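PDB 7M5I: endolysin, which probably cleaves the beta-1,4 glycosidic bonds of host peptidoglycan as a phage lysozyme of glycosyl hydrolase family 24, so that new virions can leave the cell. Local coordinates for residues T83-N86 with E87-L91; K70-A73 with A74-A78; L142-R145 with R146-E149. One frame throughout, in Å; residues are numbered along the deposited sequence.

All three contacts are local, each between residues three to five apart, in or at the start of one helix, and they follow one another in series: none closes a long loop, and none nests in or crosses another. Contact 2 comes first, in the last turns of helix 57-78. A short connection then leads to contact 1, the capped start of helix 85-98, where Phe88 and Leu91 pack back against Val72, Val75 and Asn76. Much later, contact 3 lies within helix 140-155, and Glu149 O meets Ala90 CB of contact 1. Helix 85-98 thus touches both others, whereas contacts 2 and 3 do not meet and lie on opposite sides of the chain's centre.

Contact 1: T83-N86 with E87-L91; sequences TTQN and EFDAL
Thr84 and Glu87 close the start of helix 85-98 with a capping box. Glu87 N donates to Thr84 OG1 at 3.2 Å, and in return Thr84 N donates to Glu87 OE1 at 3.0 Å, reaching that oxygen from above the carboxylate plane, 52° out of it. The threonine hydroxyl stands between its own backbone N and carbonyl carbon (chi1 65°), which lets OG1 face the backbone N of Glu87. Glu87 CG lies against it, 3.1 Å from Thr84 OG1. The second carboxylate oxygen, OE2, forms a salt bridge with Lys117, so the glutamate of the box is also tied to helix 117-124.

Next to the cap, in the first turn of the helix, Gln85 bends at chi2 (60°) and brings its amide across to the Asp89 carboxylate, the two side chains crossing at an angle. Gln85 NE2 donates to Asp89 OD1 at 3.0 Å; the acceptor lies in the amide plane, yet the donor sits well above the carboxylate plane. NE2 also bonds to the backbone O of Gln8, while Asp89 OD2 takes bonds with Tyr158 and Ser10, joining both chain ends to this helix.

Backbone bonds follow in alpha-helical order, Phe88 N to Thr84 O (3.0 Å), Asp89 N to Gln85 O (2.8 Å) and Ala90 N to Asn86 O.

Apolar contact is slight: Thr83 CG2 rests 3.7 Å from Glu87 CB, just before the cap, and the Phe88 ring leads off toward helix 57-78.

The carboxylates of Glu87 and Asp89 near the amino end probably interact favourably with the helix dipole, and their several partners should restrict rotation of both buried groups.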
ATOM      1  N   THR A  83     -16.590   2.939   7.490  1.00 32.16           N
ATOM      2  CA  THR A  83     -15.313   3.456   7.002  1.00 31.22           C
ATOM      3  C   THR A  83     -15.579   4.218   5.699  1.00 28.96           C
ATOM      4  O   THR A  83     -16.217   3.638   4.785  1.00 29.82           O
ATOM      5  CB  THR A  83     -14.349   2.279   6.817  1.00 30.29           C
ATOM      6  OG1 THR A  83     -14.145   1.689   8.102  1.00 31.03           O
ATOM      7  CG2 THR A  83     -13.029   2.722   6.238  1.00 29.12           C
ATOM      8  N   THR A  84     -15.077   5.437   5.597  1.00 29.81           N
ATOM      9  CA  THR A  84     -15.221   6.269   4.381  1.00 30.84           C
ATOM     10  C   THR A  84     -14.327   5.734   3.269  1.00 30.47           C
ATOM     11  O   THR A  84     -13.374   4.994   3.571  1.00 29.52           O
ATOM     12  CB  THR A  84     -14.904   7.744   4.641  1.00 32.84           C
ATOM     13  OG1 THR A  84     -13.515   7.828   4.984  1.00 31.10           O
ATOM     14  CG2 THR A  84     -15.751   8.355   5.733  1.00 35.55           C
ATOM     15  N   GLN A  85     -14.637   6.054   2.024  1.00 30.19           N
ATOM     16  CA  GLN A  85     -13.852   5.536   0.884  1.00 29.13           C
ATOM     17  C   GLN A  85     -12.390   5.938   1.044  1.00 27.65           C
ATOM     18  O   GLN A  85     -11.510   5.118   0.720  1.00 25.92           O
ATOM     19  CB  GLN A  85     -14.414   6.058  -0.439  1.00 29.25           C
ATOM     20  CG  GLN A  85     -13.740   5.410  -1.634  1.00 30.35           C
ATOM     21  CD  GLN A  85     -13.901   3.902  -1.669  1.00 31.68           C
ATOM     22  OE1 GLN A  85     -15.019   3.327  -1.652  1.00 31.89           O
ATOM     23  NE2 GLN A  85     -12.784   3.225  -1.701  1.00 30.07           N
ATOM     24  N   ASN A  86     -12.123   7.174   1.470  1.00 26.74           N
ATOM     25  CA  ASN A  86     -10.734   7.699   1.560  1.00 25.83           C
ATOM     26  C   ASN A  86     -10.043   7.005   2.730  1.00 24.43           C
ATOM     27  O   ASN A  86      -8.848   6.718   2.631  1.00 23.77           O
ATOM     28  CB  ASN A  86     -10.693   9.223   1.645  1.00 26.31           C
ATOM     29  CG  ASN A  86     -11.532   9.783   2.757  1.00 27.60           C
ATOM     30  OD1 ASN A  86     -12.760   9.784   2.609  1.00 29.19           O
ATOM     31  ND2 ASN A  86     -10.921  10.273   3.825  1.00 26.47           N
ATOM     32  N   GLU A  87     -10.718   6.733   3.837  1.00 26.95           N
ATOM     33  CA  GLU A  87     -10.106   5.962   4.939  1.00 26.97           C
ATOM     34  C   GLU A  87      -9.718   4.570   4.431  1.00 27.01           C
ATOM     35  O   GLU A  87      -8.548   4.129   4.677  1.00 26.28           O
ATOM     36  CB  GLU A  87     -11.048   5.833   6.119  1.00 28.68           C
ATOM     37  CG  GLU A  87     -11.216   7.112   6.909  1.00 30.17           C
ATOM     38  CD  GLU A  87     -12.436   7.109   7.836  1.00 33.65           C
ATOM     39  OE1 GLU A  87     -13.183   6.080   7.836  1.00 32.77           O
ATOM     40  OE2 GLU A  87     -12.589   8.080   8.589  1.00 32.50           O
ATOM     41  N   PHE A  88     -10.616   3.914   3.703  1.00 28.27           N
ATOM     42  CA  PHE A  88     -10.352   2.564   3.132  1.00 28.01           C
ATOM     43  C   PHE A  88      -9.163   2.660   2.165  1.00 26.61           C
ATOM     44  O   PHE A  88      -8.209   1.817   2.285  1.00 26.53           O
ATOM     45  CB  PHE A  88     -11.574   2.008   2.416  1.00 27.89           C
ATOM     46  CG  PHE A  88     -11.381   0.580   1.996  1.00 28.99           C
ATOM     47  CD1 PHE A  88     -11.405  -0.453   2.941  1.00 30.99           C
ATOM     48  CD2 PHE A  88     -11.162   0.255   0.677  1.00 29.24           C
ATOM     49  CE1 PHE A  88     -11.277  -1.780   2.551  1.00 31.60           C
ATOM     50  CE2 PHE A  88     -11.035  -1.075   0.287  1.00 30.25           C
ATOM     51  CZ  PHE A  88     -11.071  -2.079   1.235  1.00 29.89           C
ATOM     52  N   ASP A  89      -9.170   3.619   1.255  1.00 24.54           N
ATOM     53  CA  ASP A  89      -8.068   3.767   0.273  1.00 24.90           C
ATOM     54  C   ASP A  89      -6.720   3.884   0.996  1.00 25.32           C
ATOM     55  O   ASP A  89      -5.710   3.207   0.574  1.00 22.82           O
ATOM     56  CB  ASP A  89      -8.274   4.933  -0.671  1.00 26.29           C
ATOM     57  CG  ASP A  89      -9.405   4.796  -1.662  1.00 27.43           C
ATOM     58  OD1 ASP A  89      -9.866   3.648  -1.932  1.00 27.47           O
ATOM     59  OD2 ASP A  89      -9.826   5.889  -2.191  1.00 27.33           O
ATOM     60  N   ALA A  90      -6.647   4.738   2.004  1.00 23.89           N
ATOM     61  CA  ALA A  90      -5.413   4.967   2.769  1.00 24.78           C
ATOM     62  C   ALA A  90      -4.968   3.694   3.477  1.00 26.53           C
ATOM     63  O   ALA A  90      -3.759   3.343   3.450  1.00 24.63           O
ATOM     64  CB  ALA A  90      -5.559   6.101   3.728  1.00 25.56           C
ATOM     65  N   LEU A  91      -5.885   2.996   4.144  1.00 25.10           N
ATOM     66  CA  LEU A  91      -5.537   1.755   4.879  1.00 26.22           C
ATOM     67  C   LEU A  91      -5.063   0.688   3.886  1.00 25.86           C
ATOM     68  O   LEU A  91      -4.084   0.027   4.198  1.00 27.47           O
ATOM     69  CB  LEU A  91      -6.768   1.262   5.648  1.00 27.88           C
ATOM     70  CG  LEU A  91      -7.201   2.191   6.786  1.00 30.33           C
ATOM     71  CD1 LEU A  91      -8.565   1.732   7.305  1.00 33.09           C
ATOM     72  CD2 LEU A  91      -6.202   2.230   7.924  1.00 32.42           C
TER

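Contact 2: K70-A73 with A74-A78; sequences KFVA and AVNKA
Four successive i to i+4 bonds carry the helix from Lys70 to Lys77: Ala74 N to Lys70 O, Val75 N to Phe71 O (2.9 Å), Asn76 N to Val72 O (3.0 Å) and Lys77 N to Ala73 O. The first approaches its carbonyl from above the plane, 38° out of it, just after a kink where the N atoms of Lys70 and Phe71 have no bond to the preceding turn. Val72 and Asn76, one turn apart, leave the helix in the same direction, their side chains next to each other, with Val72 CG1 3.8 Å from Asn76 ND2. That amide nitrogen donates to Met7 O, so the end of Asn76 is held by the N-terminal segment; a backbone bond with Gly5 adds to this. Val75 CG2, anti to its own carbonyl carbon, comes down on Phe71 O at 3.3 Å. Together Val72, Val75 and Asn76 form the helix side that receives the Phe88 ring from helix 85-98. This places the pair of turns at the end of helix 57-78, in the helical part of the phage lysozyme domain. Around the helix, Ala74 packs on Ile100, while the Phe71 ring makes an edge-to-face stack with Tyr96. On the exposed side Lys77 folds back along the preceding turn: its bend at chi2 (142°) lays CD 3.2 Å from Ala73 O, and its CE passes 4.5 Å from Ala73 CB.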
ATOM      1  N   LYS A  70      -5.624  -9.169  -2.493  1.00 37.99           N
ATOM      2  CA  LYS A  70      -5.587  -9.843  -1.168  1.00 39.92           C
ATOM      3  C   LYS A  70      -5.476  -8.789  -0.071  1.00 34.77           C
ATOM      4  O   LYS A  70      -5.855  -9.110   1.084  1.00 36.70           O
ATOM      5  CB  LYS A  70      -4.487 -10.906  -1.105  1.00 42.41           C
ATOM      6  CG  LYS A  70      -3.065 -10.364  -1.160  1.00 46.88           C
ATOM      7  CD  LYS A  70      -1.975 -11.461  -1.051  1.00 54.26           C
ATOM      8  CE  LYS A  70      -0.758 -10.896  -0.350  1.00 57.84           C
ATOM      9  NZ  LYS A  70       0.388 -11.831  -0.277  1.00 65.79           N
ATOM     10  N   PHE A  71      -4.946  -7.606  -0.354  1.00 31.79           N
ATOM     11  CA  PHE A  71      -4.779  -6.494   0.605  1.00 30.07           C
ATOM     12  C   PHE A  71      -6.102  -5.775   0.837  1.00 29.62           C
ATOM     13  O   PHE A  71      -6.407  -5.460   2.023  1.00 31.11           O
ATOM     14  CB  PHE A  71      -3.656  -5.532   0.177  1.00 29.50           C
ATOM     15  CG  PHE A  71      -2.309  -6.232   0.121  1.00 33.18           C
ATOM     16  CD1 PHE A  71      -1.923  -6.909  -1.022  1.00 37.10           C
ATOM     17  CD2 PHE A  71      -1.469  -6.286   1.214  1.00 34.33           C
ATOM     18  CE1 PHE A  71      -0.683  -7.536  -1.100  1.00 37.60           C
ATOM     19  CE2 PHE A  71      -0.236  -6.903   1.140  1.00 37.43           C
ATOM     20  CZ  PHE A  71       0.153  -7.537  -0.018  1.00 36.31           C
ATOM     21  N   VAL A  72      -6.855  -5.555  -0.217  1.00 28.01           N
ATOM     22  CA  VAL A  72      -8.261  -5.083  -0.130  1.00 30.42           C
ATOM     23  C   VAL A  72      -9.055  -6.072   0.762  1.00 32.52           C
ATOM     24  O   VAL A  72      -9.774  -5.610   1.717  1.00 33.54           O
ATOM     25  CB  VAL A  72      -8.866  -4.960  -1.541  1.00 30.34           C
ATOM     26  CG1 VAL A  72     -10.349  -4.669  -1.488  1.00 32.93           C
ATOM     27  CG2 VAL A  72      -8.128  -3.895  -2.367  1.00 31.00           C
ATOM     28  N   ALA A  73      -8.929  -7.373   0.506  1.00 33.61           N
ATOM     29  CA  ALA A  73      -9.673  -8.406   1.262  1.00 35.75           C
ATOM     30  C   ALA A  73      -9.293  -8.282   2.744  1.00 35.94           C
ATOM     31  O   ALA A  73     -10.184  -8.303   3.612  1.00 36.29           O
ATOM     32  CB  ALA A  73      -9.428  -9.801   0.716  1.00 36.78           C
ATOM     33  N   ALA A  74      -8.005  -8.195   3.034  1.00 34.37           N
ATOM     34  CA  ALA A  74      -7.504  -8.185   4.420  1.00 36.18           C
ATOM     35  C   ALA A  74      -7.999  -6.922   5.138  1.00 34.56           C
ATOM     36  O   ALA A  74      -8.301  -6.993   6.362  1.00 35.64           O
ATOM     37  CB  ALA A  74      -5.985  -8.272   4.444  1.00 34.89           C
ATOM     38  N   VAL A  75      -7.986  -5.780   4.479  1.00 32.13           N
ATOM     39  CA  VAL A  75      -8.440  -4.536   5.166  1.00 32.56           C
ATOM     40  C   VAL A  75      -9.955  -4.668   5.461  1.00 34.39           C
ATOM     41  O   VAL A  75     -10.379  -4.308   6.577  1.00 35.10           O
ATOM     42  CB  VAL A  75      -8.050  -3.276   4.381  1.00 30.01           C
ATOM     43  CG1 VAL A  75      -8.650  -2.022   4.995  1.00 31.46           C
ATOM     44  CG2 VAL A  75      -6.536  -3.154   4.332  1.00 30.61           C
ATOM     45  N   ASN A  76     -10.741  -5.161   4.502  1.00 33.61           N
ATOM     46  CA  ASN A  76     -12.181  -5.441   4.696  1.00 36.74           C
ATOM     47  C   ASN A  76     -12.355  -6.255   5.980  1.00 39.54           C
ATOM     48  O   ASN A  76     -13.230  -5.925   6.795  1.00 40.71           O
ATOM     49  CB  ASN A  76     -12.802  -6.104   3.462  1.00 37.82           C
ATOM     50  CG  ASN A  76     -13.281  -5.088   2.437  1.00 38.68           C
ATOM     51  OD1 ASN A  76     -13.919  -4.106   2.808  1.00 40.81           O
ATOM     52  ND2 ASN A  76     -13.010  -5.298   1.161  1.00 36.46           N
ATOM     53  N   LYS A  77     -11.585  -7.325   6.157  1.00 40.88           N
ATOM     54  CA  LYS A  77     -11.751  -8.248   7.304  1.00 44.16           C
ATOM     55  C   LYS A  77     -11.275  -7.597   8.607  1.00 42.24           C
ATOM     56  O   LYS A  77     -11.900  -7.856   9.634  1.00 41.97           O
ATOM     57  CB  LYS A  77     -11.021  -9.556   7.004  1.00 48.97           C
ATOM     58  CG  LYS A  77     -11.713 -10.430   5.964  1.00 56.08           C
ATOM     59  CD  LYS A  77     -10.740 -11.153   5.020  1.00 61.96           C
ATOM     60  CE  LYS A  77     -11.389 -12.087   4.020  1.00 65.25           C
ATOM     61  NZ  LYS A  77     -11.962 -13.270   4.713  1.00 72.97           N
ATOM     62  N   ALA A  78     -10.284  -6.711   8.578  1.00 40.91           N
ATOM     63  CA  ALA A  78      -9.719  -6.060   9.786  1.00 41.05           C
ATOM     64  C   ALA A  78     -10.604  -4.902  10.288  1.00 39.20           C
ATOM     65  O   ALA A  78     -10.600  -4.631  11.470  1.00 40.17           O
ATOM     66  CB  ALA A  78      -8.347  -5.593   9.527  1.00 39.44           C
TER

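Contact 3: L142-R145 with R146-E149; sequences LKNR and RRME
Asn144 OD1 is gripped by two nitrogens of Arg147, NE at 2.8 Å and NH2 at 2.9 Å, a side-on clasp of a single oxygen. The oxygen lies within the guanidinium plane, and the amide and guanidinium are nearly coplanar. From the acceptor's side the two donors differ: NH2 meets a lone pair in the carbonyl plane, whereas NE is tilted from that plane. Arg147 gets there from a CG placed between its backbone N and carbonyl carbon (chi1 70°), after which the chain bends and runs alongside Asn144. Met148 CG covers one face of this guanidinium, 3.7 Å above its centre.

Farther round helix 140-155, Glu149 takes two arginines in a salt-bridge network. Arg145, extended from CG to NE, donates NE to Glu149 OE2 at 2.8 Å in an almost straight bond (176°). Its guanidinium presents an edge, with the carboxylate turned 68° to it. Arg146 instead curls back through bends at chi2 and chi3 and gives NE and NH1 both to Glu149 OE1, at 2.8 and 2.9 Å. The shared carboxylate probably offsets the closeness of the two cations, Arg145 NE and Arg146 NH1 being 3.6 Å apart.

In this family 24 lysozyme the network lies between helices: Phe20 of helix 11-21 packs on Arg145 and Glu149, and Ser93 of helix 85-98 bonds to Glu149 OE2. The Arg145 side chain also approaches Glu21, the predicted proton donor/acceptor, Arg145 NH1 forming with Glu21 OE2 an ion pair that is long and weak. Arg146 NH2 is held by Trp127 O and Asn97 OD1, while Leu142 CD2 lies 4.0 Å from Arg146 NH2.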
ATOM      1  N   LEU A 142       9.659   6.442   2.987  1.00 24.71           N
ATOM      2  CA  LEU A 142       8.503   5.940   3.732  1.00 24.67           C
ATOM      3  C   LEU A 142       7.870   7.090   4.545  1.00 25.56           C
ATOM      4  O   LEU A 142       6.628   7.113   4.612  1.00 24.77           O
ATOM      5  CB  LEU A 142       8.886   4.794   4.665  1.00 27.01           C
ATOM      6  CG  LEU A 142       9.152   3.472   3.944  1.00 27.45           C
ATOM      7  CD1 LEU A 142       9.405   2.376   4.982  1.00 31.20           C
ATOM      8  CD2 LEU A 142       8.026   3.103   3.017  1.00 30.05           C
ATOM      9  N   LYS A 143       8.658   7.944   5.177  1.00 25.04           N
ATOM     10  CA  LYS A 143       8.045   9.092   5.903  1.00 26.79           C
ATOM     11  C   LYS A 143       7.167   9.881   4.934  1.00 25.39           C
ATOM     12  O   LYS A 143       6.067  10.314   5.351  1.00 25.05           O
ATOM     13  CB  LYS A 143       9.093   9.991   6.544  1.00 28.45           C
ATOM     14  CG  LYS A 143       9.798   9.398   7.750  1.00 32.73           C
ATOM     15  CD  LYS A 143      10.843  10.333   8.260  1.00 36.45           C
ATOM     16  CE  LYS A 143      10.387  11.398   9.196  1.00 43.84           C
ATOM     17  NZ  LYS A 143      11.608  11.868   9.927  1.00 47.95           N
ATOM     18  N   ASN A 144       7.634  10.108   3.712  1.00 25.38           N
ATOM     19  CA  ASN A 144       6.838  10.887   2.722  1.00 25.01           C
ATOM     20  C   ASN A 144       5.559  10.139   2.368  1.00 25.11           C
ATOM     21  O   ASN A 144       4.458  10.752   2.293  1.00 24.72           O
ATOM     22  CB  ASN A 144       7.691  11.252   1.529  1.00 25.77           C
ATOM     23  CG  ASN A 144       7.104  12.394   0.736  1.00 28.52           C
ATOM     24  OD1 ASN A 144       6.524  13.332   1.321  1.00 29.10           O
ATOM     25  ND2 ASN A 144       7.367  12.340  -0.556  1.00 30.49           N
ATOM     26  N   ARG A 145       5.676   8.837   2.089  1.00 23.22           N
ATOM     27  CA  ARG A 145       4.517   8.016   1.734  1.00 22.26           C
ATOM     28  C   ARG A 145       3.551   8.009   2.907  1.00 21.72           C
ATOM     29  O   ARG A 145       2.332   8.196   2.649  1.00 23.46           O
ATOM     30  CB  ARG A 145       4.939   6.608   1.341  1.00 22.32           C
ATOM     31  CG  ARG A 145       3.757   5.715   1.017  1.00 22.08           C
ATOM     32  CD  ARG A 145       4.199   4.364   0.469  1.00 25.07           C
ATOM     33  NE  ARG A 145       3.057   3.531   0.183  1.00 25.41           N
ATOM     34  CZ  ARG A 145       3.085   2.506  -0.651  1.00 29.38           C
ATOM     35  NH1 ARG A 145       4.222   2.182  -1.269  1.00 25.01           N
ATOM     36  NH2 ARG A 145       1.987   1.806  -0.870  1.00 27.42           N
ATOM     37  N   ARG A 146       4.043   7.849   4.134  1.00 21.79           N
ATOM     38  CA  ARG A 146       3.146   7.802   5.317  1.00 23.60           C
ATOM     39  C   ARG A 146       2.398   9.138   5.465  1.00 24.38           C
ATOM     40  O   ARG A 146       1.149   9.092   5.763  1.00 23.35           O
ATOM     41  CB  ARG A 146       3.909   7.466   6.586  1.00 25.52           C
ATOM     42  CG  ARG A 146       4.470   6.053   6.638  1.00 26.58           C
ATOM     43  CD  ARG A 146       3.509   4.917   6.771  1.00 26.96           C
ATOM     44  NE  ARG A 146       3.110   4.356   5.516  1.00 26.32           N
ATOM     45  CZ  ARG A 146       3.712   3.344   4.875  1.00 27.85           C
ATOM     46  NH1 ARG A 146       3.280   2.988   3.688  1.00 26.25           N
ATOM     47  NH2 ARG A 146       4.809   2.772   5.360  1.00 27.50           N
ATOM     48  N   ARG A 147       3.083  10.260   5.309  1.00 24.20           N
ATOM     49  CA  ARG A 147       2.368  11.552   5.471  1.00 26.12           C
ATOM     50  C   ARG A 147       1.298  11.696   4.359  1.00 25.01           C
ATOM     51  O   ARG A 147       0.161  12.189   4.670  1.00 23.54           O
ATOM     52  CB  ARG A 147       3.293  12.736   5.651  1.00 27.61           C
ATOM     53  CG  ARG A 147       4.056  13.085   4.423  1.00 29.50           C
ATOM     54  CD  ARG A 147       3.481  14.303   3.730  1.00 30.69           C
ATOM     55  NE  ARG A 147       4.261  14.493   2.531  1.00 29.71           N
ATOM     56  CZ  ARG A 147       3.976  15.376   1.578  1.00 29.43           C
ATOM     57  NH1 ARG A 147       2.968  16.207   1.779  1.00 27.67           N
ATOM     58  NH2 ARG A 147       4.724  15.483   0.505  1.00 28.96           N
ATOM     59  N   MET A 148       1.580  11.279   3.118  1.00 23.10           N
ATOM     60  CA  MET A 148       0.567  11.367   2.039  1.00 22.80           C
ATOM     61  C   MET A 148      -0.604  10.388   2.293  1.00 23.82           C
ATOM     62  O   MET A 148      -1.754  10.751   2.008  1.00 22.68           O
ATOM     63  CB  MET A 148       1.246  11.138   0.691  1.00 24.38           C
ATOM     64  CG  MET A 148       2.141  12.285   0.319  1.00 26.10           C
ATOM     65  SD  MET A 148       2.735  12.057  -1.372  1.00 28.46           S
ATOM     66  CE  MET A 148       3.437  13.655  -1.771  1.00 40.75           C
ATOM     67  N   GLU A 149      -0.349   9.220   2.863  1.00 22.47           N
ATOM     68  CA  GLU A 149      -1.443   8.261   3.185  1.00 23.25           C
ATOM     69  C   GLU A 149      -2.277   8.849   4.341  1.00 24.68           C
ATOM     70  O   GLU A 149      -3.528   8.738   4.254  1.00 24.19           O
ATOM     71  CB  GLU A 149      -0.903   6.870   3.510  1.00 22.50           C
ATOM     72  CG  GLU A 149      -0.387   6.115   2.276  1.00 22.17           C
ATOM     73  CD  GLU A 149       0.521   4.919   2.541  1.00 23.70           C
ATOM     74  OE1 GLU A 149       1.043   4.804   3.695  1.00 27.06           O
ATOM     75  OE2 GLU A 149       0.657   4.086   1.602  1.00 25.07           O
TER